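Local atomic coordinates of Exo-1,3/1,4-beta-glucanase (Pseudoalteromonas sp., PDB entry 3RRX), a protein that hydrolyses 1,3- and 1,4-linked beta-glucans as an exo-acting glucanase of glycoside hydrolase family 3. Residues V435-T440 with P491-F496; Y63-N68 with H113-V118. The protein carries 1 engineered substitution. All coordinates share one frame; numbering follows the deposited sequence.

Contact 1. Residues V435-T440 with P491-F496; sequences VSWQGT and PYAEWF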
ATOM      1  N   VAL A 435       2.091   0.365  11.421  1.00 16.73           N
ATOM      2  CA  VAL A 435       2.093   1.131  12.663  1.00 26.05           C
ATOM      3  C   VAL A 435       3.177   2.204  12.630  1.00 26.99           C
ATOM      4  O   VAL A 435       2.909   3.369  12.928  1.00 34.53           O
ATOM      5  CB  VAL A 435       2.211   0.233  13.909  1.00 26.65           C
ATOM      6  CG1 VAL A 435       2.235   1.081  15.165  1.00 31.61           C
ATOM      7  CG2 VAL A 435       1.044  -0.743  13.952  1.00 27.85           C
ATOM      8  N   SER A 436       4.386   1.818  12.235  1.00 21.25           N
ATOM      9  CA  SER A 436       5.453   2.778  11.984  1.00 17.80           C
ATOM     10  C   SER A 436       5.920   2.718  10.527  1.00 19.30           C
ATOM     11  O   SER A 436       5.540   1.821   9.767  1.00 19.45           O
ATOM     12  CB  SER A 436       6.627   2.553  12.937  1.00 24.31           C
ATOM     13  OG  SER A 436       7.414   1.447  12.536  1.00 22.30           O
ATOM     14  N   TRP A 437       6.751   3.684  10.150  1.00 15.13           N
ATOM     15  CA  TRP A 437       7.173   3.873   8.770  1.00 18.16           C
ATOM     16  C   TRP A 437       8.109   2.765   8.276  1.00 15.91           C
ATOM     17  O   TRP A 437       7.775   2.036   7.344  1.00 14.19           O
ATOM     18  CB  TRP A 437       7.848   5.238   8.653  1.00 17.20           C
ATOM     19  CG  TRP A 437       8.255   5.658   7.280  1.00 18.14           C
ATOM     20  CD1 TRP A 437       7.547   5.510   6.116  1.00 18.51           C
ATOM     21  CD2 TRP A 437       9.469   6.323   6.930  1.00 17.21           C
ATOM     22  NE1 TRP A 437       8.258   6.038   5.063  1.00 17.03           N
ATOM     23  CE2 TRP A 437       9.440   6.544   5.536  1.00 16.54           C
ATOM     24  CE3 TRP A 437      10.585   6.750   7.661  1.00 19.05           C
ATOM     25  CZ2 TRP A 437      10.482   7.182   4.858  1.00 19.38           C
ATOM     26  CZ3 TRP A 437      11.623   7.382   6.983  1.00 20.05           C
ATOM     27  CH2 TRP A 437      11.562   7.589   5.598  1.00 18.07           C
ATOM     28  N   GLN A 438       9.281   2.638   8.894  1.00 16.30           N
ATOM     29  CA  GLN A 438      10.258   1.637   8.469  1.00 14.37           C
ATOM     30  C   GLN A 438       9.943   0.241   8.989  1.00 15.77           C
ATOM     31  O   GLN A 438      10.282  -0.755   8.354  1.00 17.20           O
ATOM     32  CB  GLN A 438      11.673   2.029   8.906  1.00 15.84           C
ATOM     33  CG  GLN A 438      12.239   3.245   8.164  1.00 14.35           C
ATOM     34  CD  GLN A 438      12.265   3.033   6.662  1.00 17.12           C
ATOM     35  OE1 GLN A 438      12.701   1.984   6.180  1.00 14.45           O
ATOM     36  NE2 GLN A 438      11.778   4.026   5.909  1.00 13.73           N
ATOM     37  N   GLY A 439       9.325   0.173  10.162  1.00 17.09           N
ATOM     38  CA  GLY A 439       9.018  -1.097  10.789  1.00 17.34           C
ATOM     39  C   GLY A 439      10.142  -1.634  11.665  1.00 18.54           C
ATOM     40  O   GLY A 439       9.941  -2.588  12.416  1.00 16.43           O
ATOM     41  N   THR A 440      11.318  -1.017  11.576  1.00 19.81           N
ATOM     42  CA  THR A 440      12.508  -1.484  12.300  1.00 23.27           C
ATOM     43  C   THR A 440      12.294  -1.587  13.805  1.00 23.90           C
ATOM     44  O   THR A 440      12.788  -2.512  14.454  1.00 21.88           O
ATOM     45  CB  THR A 440      13.688  -0.514  12.118  1.00 24.04           C
ATOM     46  OG1 THR A 440      13.831  -0.176  10.742  1.00 28.33           O
ATOM     47  CG2 THR A 440      14.981  -1.146  12.631  1.00 31.04           C
ATOM     48  N   PRO A 491      12.409  -5.067   7.602  1.00 11.73           N
ATOM     49  CA  PRO A 491      11.375  -4.162   7.083  1.00 11.60           C
ATOM     50  C   PRO A 491      11.955  -2.827   6.632  1.00 12.62           C
ATOM     51  O   PRO A 491      12.927  -2.335   7.218  1.00 11.87           O
ATOM     52  CB  PRO A 491      10.439  -3.964   8.285  1.00 11.87           C
ATOM     53  CG  PRO A 491      11.241  -4.355   9.478  1.00 13.84           C
ATOM     54  CD  PRO A 491      12.187  -5.420   9.015  1.00 12.78           C
ATOM     55  N   TYR A 492      11.357  -2.244   5.599  1.00 12.09           N
ATOM     56  CA  TYR A 492      11.804  -0.957   5.082  1.00 10.36           C
ATOM     57  C   TYR A 492      10.658  -0.252   4.363  1.00 11.73           C
ATOM     58  O   TYR A 492       9.641  -0.867   4.039  1.00 10.47           O
ATOM     59  CB  TYR A 492      12.980  -1.137   4.112  1.00 13.02           C
ATOM     60  CG  TYR A 492      12.702  -2.139   3.010  1.00 12.27           C
ATOM     61  CD1 TYR A 492      11.966  -1.780   1.875  1.00 11.04           C
ATOM     62  CD2 TYR A 492      13.162  -3.449   3.106  1.00 13.73           C
ATOM     63  CE1 TYR A 492      11.704  -2.698   0.876  1.00 11.94           C
ATOM     64  CE2 TYR A 492      12.908  -4.376   2.111  1.00  9.22           C
ATOM     65  CZ  TYR A 492      12.172  -3.993   0.997  1.00 14.35           C
ATOM     66  OH  TYR A 492      11.907  -4.909   0.009  1.00 11.78           O
ATOM     67  N   ALA A 493      10.843   1.041   4.109  1.00 11.05           N
ATOM     68  CA  ALA A 493       9.895   1.830   3.326  1.00 11.45           C
ATOM     69  C   ALA A 493      10.668   2.844   2.502  1.00 12.22           C
ATOM     70  O   ALA A 493      11.671   3.386   2.966  1.00 11.51           O
ATOM     71  CB  ALA A 493       8.908   2.548   4.244  1.00 12.04           C
ATOM     72  N   GLU A 494      10.196   3.094   1.284  1.00 10.90           N
ATOM     73  CA  GLU A 494      10.771   4.119   0.413  1.00 13.40           C
ATOM     74  C   GLU A 494      12.265   3.894   0.194  1.00 14.22           C
ATOM     75  O   GLU A 494      12.716   2.744   0.105  1.00 13.97           O
ATOM     76  CB  GLU A 494      10.448   5.532   0.933  1.00 14.22           C
ATOM     77  CG  GLU A 494       8.942   5.772   1.125  1.00 11.40           C
ATOM     78  CD  GLU A 494       8.590   7.209   1.512  1.00 17.61           C
ATOM     79  OE1 GLU A 494       7.967   7.413   2.571  1.00 18.94           O
ATOM     80  OE2 GLU A 494       8.923   8.135   0.759  1.00 17.76           O
ATOM     81  N   TRP A 495      13.038   4.970   0.096  1.00 13.17           N
ATOM     82  CA  TRP A 495      14.425   4.845  -0.355  1.00 14.21           C
ATOM     83  C   TRP A 495      15.309   3.986   0.570  1.00 15.81           C
ATOM     84  O   TRP A 495      16.350   3.484   0.142  1.00 14.22           O
ATOM     85  CB  TRP A 495      15.052   6.229  -0.601  1.00 16.22           C
ATOM     86  CG  TRP A 495      15.247   7.014   0.648  1.00 17.97           C
ATOM     87  CD1 TRP A 495      16.356   7.022   1.444  1.00 19.41           C
ATOM     88  CD2 TRP A 495      14.305   7.902   1.261  1.00 18.04           C
ATOM     89  NE1 TRP A 495      16.163   7.859   2.513  1.00 18.82           N
ATOM     90  CE2 TRP A 495      14.912   8.412   2.430  1.00 19.04           C
ATOM     91  CE3 TRP A 495      13.009   8.316   0.937  1.00 16.03           C
ATOM     92  CZ2 TRP A 495      14.268   9.314   3.278  1.00 20.66           C
ATOM     93  CZ3 TRP A 495      12.368   9.220   1.778  1.00 17.76           C
ATOM     94  CH2 TRP A 495      12.999   9.707   2.938  1.00 20.80           C
ATOM     95  N   PHE A 496      14.898   3.809   1.824  1.00 14.89           N
ATOM     96  CA  PHE A 496      15.630   2.933   2.749  1.00 15.72           C
ATOM     97  C   PHE A 496      15.767   1.525   2.186  1.00 18.67           C
ATOM     98  O   PHE A 496      16.690   0.795   2.551  1.00 16.12           O
ATOM     99  CB  PHE A 496      14.924   2.832   4.105  1.00 14.06           C
ATOM    100  CG  PHE A 496      15.182   3.990   5.027  1.00 19.95           C
ATOM    101  CD1 PHE A 496      15.679   3.771   6.308  1.00 26.41           C
ATOM    102  CD2 PHE A 496      14.899   5.291   4.636  1.00 20.07           C
ATOM    103  CE1 PHE A 496      15.893   4.829   7.181  1.00 24.66           C
ATOM    104  CE2 PHE A 496      15.121   6.357   5.502  1.00 20.12           C
ATOM    105  CZ  PHE A 496      15.621   6.123   6.777  1.00 25.36           C
TER
HETATM  106  O   HOH W   1      14.606   0.201   7.127  1.00 16.78           O
HETATM  107  O   HOH W   2      14.335  -2.431   9.516  1.00 27.50           O
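Two loops of the C-terminal domain, one following helix 426-430, the other following strand 482-488, meet where W437 and Q438 lie against A493-F496. The amide of Q438 serves both backbone polar groups of a single residue. Its NE2 lies 3.0 Å from A493 O in a nearly straight bond (169°), while A493 N reaches Q438 OE1 at 2.9 Å from well above the carbonyl plane. A bend at chi2 (-58°) folds the chain back so that this amide stacks on the F496 ring, their planes 25° apart. One water joins Q438 OE1 to P491 O. W437 presents one face to the same site, with Q438 NE2 3.2 Å above its plane and A493 CB over the five-membered ring. At its edge, W437 NE1 donates a bent bond to E494 OE1 (2.9 Å), met on the anti side but tilted from the carboxylate plane; the other oxygen forms a long, weak ion pair with R229. The far edge of W437 points toward the face of W495 in an offset edge-to-face pair, centroids 5.5 Å apart. W437 CH2 also lies 3.8 Å from F496 CE2, the rings oblique to each other. Replacing W437 by an alanine would probably leave E494 OE1 without this donor and open a gap beside W495 and F496. W437, W495 and F496 make an aromatic cluster built on loops of an alpha/beta domain, on its side facing the barrel.

Contact 2. Residues Y63-N68 with H113-V118; sequences YLNGGN and HGHSNV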
ATOM      1  N   TYR A  63      -7.182  17.813   6.140  1.00 11.27           N
ATOM      2  CA  TYR A  63      -5.976  17.685   6.922  1.00 13.65           C
ATOM      3  C   TYR A  63      -5.544  16.207   6.957  1.00 15.20           C
ATOM      4  O   TYR A  63      -6.341  15.299   6.699  1.00 14.14           O
ATOM      5  CB  TYR A  63      -6.161  18.305   8.323  1.00 17.43           C
ATOM      6  CG  TYR A  63      -7.190  17.620   9.201  1.00 13.73           C
ATOM      7  CD1 TYR A  63      -8.551  17.823   9.006  1.00 14.10           C
ATOM      8  CD2 TYR A  63      -6.795  16.779  10.236  1.00 15.74           C
ATOM      9  CE1 TYR A  63      -9.493  17.193   9.817  1.00 17.10           C
ATOM     10  CE2 TYR A  63      -7.725  16.151  11.046  1.00 17.12           C
ATOM     11  CZ  TYR A  63      -9.070  16.357  10.835  1.00 18.53           C
ATOM     12  OH  TYR A  63      -9.988  15.728  11.659  1.00 18.09           O
ATOM     13  N   LEU A  64      -4.273  15.978   7.236  1.00 11.57           N
ATOM     14  CA  LEU A  64      -3.693  14.655   7.058  1.00 14.48           C
ATOM     15  C   LEU A  64      -3.337  13.968   8.369  1.00 15.36           C
ATOM     16  O   LEU A  64      -2.715  14.568   9.246  1.00 12.89           O
ATOM     17  CB  LEU A  64      -2.435  14.754   6.199  1.00 10.58           C
ATOM     18  CG  LEU A  64      -1.683  13.458   5.908  1.00 14.84           C
ATOM     19  CD1 LEU A  64      -2.552  12.522   5.060  1.00 14.14           C
ATOM     20  CD2 LEU A  64      -0.362  13.760   5.199  1.00 16.82           C
ATOM     21  N   ASN A  65      -3.740  12.705   8.475  1.00 14.01           N
ATOM     22  CA  ASN A  65      -3.212  11.785   9.481  1.00 19.00           C
ATOM     23  C   ASN A  65      -1.889  11.215   8.972  1.00 18.66           C
ATOM     24  O   ASN A  65      -1.874  10.204   8.271  1.00 18.10           O
ATOM     25  CB  ASN A  65      -4.187  10.627   9.714  1.00 16.26           C
ATOM     26  CG  ASN A  65      -3.661   9.625  10.727  1.00 22.96           C
ATOM     27  OD1 ASN A  65      -3.118  10.014  11.758  1.00 23.98           O
ATOM     28  ND2 ASN A  65      -3.807   8.332  10.433  1.00 22.81           N
ATOM     29  N   GLY A  66      -0.783  11.865   9.307  1.00 15.71           N
ATOM     30  CA  GLY A  66       0.491  11.541   8.685  1.00 17.54           C
ATOM     31  C   GLY A  66       1.007  10.175   9.100  1.00 31.87           C
ATOM     32  O   GLY A  66       1.789   9.553   8.380  1.00 30.15           O
ATOM     33  N   GLY A  67       0.575   9.715  10.272  1.00 28.40           N
ATOM     34  CA  GLY A  67       0.884   8.369  10.720  1.00 35.63           C
ATOM     35  C   GLY A  67       1.961   8.294  11.782  1.00 37.86           C
ATOM     36  O   GLY A  67       2.137   7.256  12.424  1.00 38.36           O
ATOM     37  N   ASN A  68       2.681   9.394  11.978  1.00 42.83           N
ATOM     38  CA  ASN A  68       3.778   9.408  12.936  1.00 44.24           C
ATOM     39  C   ASN A  68       3.287   9.530  14.370  1.00 51.93           C
ATOM     40  O   ASN A  68       3.964   9.095  15.302  1.00 56.61           O
ATOM     41  CB  ASN A  68       4.775  10.526  12.618  1.00 49.09           C
ATOM     42  CG  ASN A  68       6.027  10.448  13.477  0.50 54.09           C
ATOM     43  OD1 ASN A  68       6.417   9.369  13.929  0.50 53.25           O
ATOM     44  ND2 ASN A  68       6.659  11.594  13.711  0.50 53.17           N
ATOM     45  N   HIS A 113      -1.806  -1.143   3.471  1.00 14.66           N
ATOM     46  CA  HIS A 113      -2.272  -2.536   3.478  1.00 14.41           C
ATOM     47  C   HIS A 113      -3.237  -2.729   4.636  1.00 13.87           C
ATOM     48  O   HIS A 113      -2.962  -3.459   5.597  1.00 12.82           O
ATOM     49  CB  HIS A 113      -1.102  -3.537   3.503  1.00 10.58           C
ATOM     50  CG  HIS A 113      -0.120  -3.314   4.617  1.00 12.23           C
ATOM     51  ND1 HIS A 113       0.573  -4.346   5.216  1.00 12.92           N
ATOM     52  CD2 HIS A 113       0.300  -2.179   5.227  1.00 10.73           C
ATOM     53  CE1 HIS A 113       1.379  -3.857   6.142  1.00 12.20           C
ATOM     54  NE2 HIS A 113       1.233  -2.543   6.168  1.00 15.91           N
ATOM     55  N   GLY A 114      -4.377  -2.054   4.518  1.00 15.33           N
ATOM     56  CA  GLY A 114      -5.279  -1.836   5.635  1.00 15.19           C
ATOM     57  C   GLY A 114      -5.073  -0.424   6.162  1.00 16.92           C
ATOM     58  O   GLY A 114      -4.359   0.367   5.544  1.00 15.80           O
ATOM     59  N   HIS A 115      -5.695  -0.106   7.299  1.00 14.69           N
ATOM     60  CA  HIS A 115      -5.545   1.199   7.927  1.00 12.12           C
ATOM     61  C   HIS A 115      -4.227   1.151   8.685  1.00 14.23           C
ATOM     62  O   HIS A 115      -4.201   1.198   9.915  1.00 14.40           O
ATOM     63  CB  HIS A 115      -6.711   1.419   8.894  1.00 11.07           C
ATOM     64  CG  HIS A 115      -6.897   2.840   9.327  1.00 12.46           C
ATOM     65  ND1 HIS A 115      -6.115   3.875   8.861  1.00 13.94           N
ATOM     66  CD2 HIS A 115      -7.782   3.397  10.190  1.00 11.88           C
ATOM     67  CE1 HIS A 115      -6.519   5.011   9.404  1.00 15.70           C
ATOM     68  NE2 HIS A 115      -7.532   4.749  10.212  1.00 14.02           N
ATOM     69  N   SER A 116      -3.127   1.033   7.943  1.00 14.71           N
ATOM     70  CA  SER A 116      -1.900   0.490   8.514  1.00 15.60           C
ATOM     71  C   SER A 116      -1.051   1.455   9.336  1.00 18.49           C
ATOM     72  O   SER A 116      -0.082   1.029   9.952  1.00 20.31           O
ATOM     73  CB  SER A 116      -1.043  -0.187   7.428  1.00 16.02           C
ATOM     74  OG  SER A 116      -0.955   0.624   6.268  1.00 17.72           O
ATOM     75  N   ASN A 117      -1.399   2.738   9.343  1.00 17.91           N
ATOM     76  CA  ASN A 117      -0.726   3.701  10.221  1.00 21.71           C
ATOM     77  C   ASN A 117      -1.206   3.578  11.665  1.00 22.73           C
ATOM     78  O   ASN A 117      -0.599   4.138  12.586  1.00 22.45           O
ATOM     79  CB  ASN A 117      -0.994   5.145   9.770  1.00 26.75           C
ATOM     80  CG  ASN A 117      -0.279   5.506   8.494  0.70 29.72           C
ATOM     81  OD1 ASN A 117       0.645   4.818   8.059  0.70 34.37           O
ATOM     82  ND2 ASN A 117      -0.696   6.609   7.887  0.70 30.38           N
ATOM     83  N   VAL A 118      -2.302   2.851  11.854  1.00 19.55           N
ATOM     84  CA  VAL A 118      -3.023   2.874  13.124  1.00 17.44           C
ATOM     85  C   VAL A 118      -2.858   1.617  13.983  1.00 19.65           C
ATOM     86  O   VAL A 118      -3.077   0.490  13.537  1.00 19.81           O
ATOM     87  CB  VAL A 118      -4.530   3.167  12.904  1.00 17.94           C
ATOM     88  CG1 VAL A 118      -5.303   2.996  14.210  1.00 16.76           C
ATOM     89  CG2 VAL A 118      -4.718   4.575  12.345  1.00 17.56           C
TER
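N117 lays its side chain against the backbone of G67, joining the loops that follow two adjacent parallel strands, 62-65 and 106-110, of the N-terminal TIM-barrel-like domain. With CG set anti to its own carbonyl carbon (chi1 -71°), N117 brings ND2 to 3.7 Å from G67 CA. A CB at G67 would fall too close to N117 ND2, and the backbone angles by themselves call for glycine. N117 ND2 stays 3.8 Å from N65 O, and no hydrogen bond crosses between the two segments; they meet by van der Waals contact. Beside this pair, N65 ND2 lies 4.3 Å from V118 CG2 and comes loosely near the H115 ring.

The second shell fixes these groups. N65 ND2 is hydrogen-bonded to T109 OG1, on the adjoining strand, and H115 NE2 to T153 OG1; W82 of helix 79-94 touches both N65 and V118. Segment 113-118 has its own framework: H115 centres an inverse gamma turn and opens a type I turn, closed by V118 N to H115 O at 3.2 Å. That turn folds V118 back over H115, placing V118 CG2 3.4 Å above the imidazole plane, offset toward the rim.

How the contacts relate
Both contacts join two loops of one domain: in contact 2, in the barrel, these follow neighbouring strands, whereas in contact 1, in the C-terminal domain, one loop follows helix 426-430 and the other strand 482-488. Their centres are about 13 Å apart, and they meet directly, V435 N lying 2.7 Å from S116 O in a probable hydrogen bond; H113 adds a bond to W433 O. Each is partly buried, yet contact 1 includes exposed residues and contact 2 none among those that touch. The chemistry differs too. Contact 1 buries 440 Å² with aromatic rings, direct bonds and bridging waters; contact 2 buries only 166 Å², and N65 and H115 hydrogen-bond to T109 and T153 of the barrel, beyond the two segments.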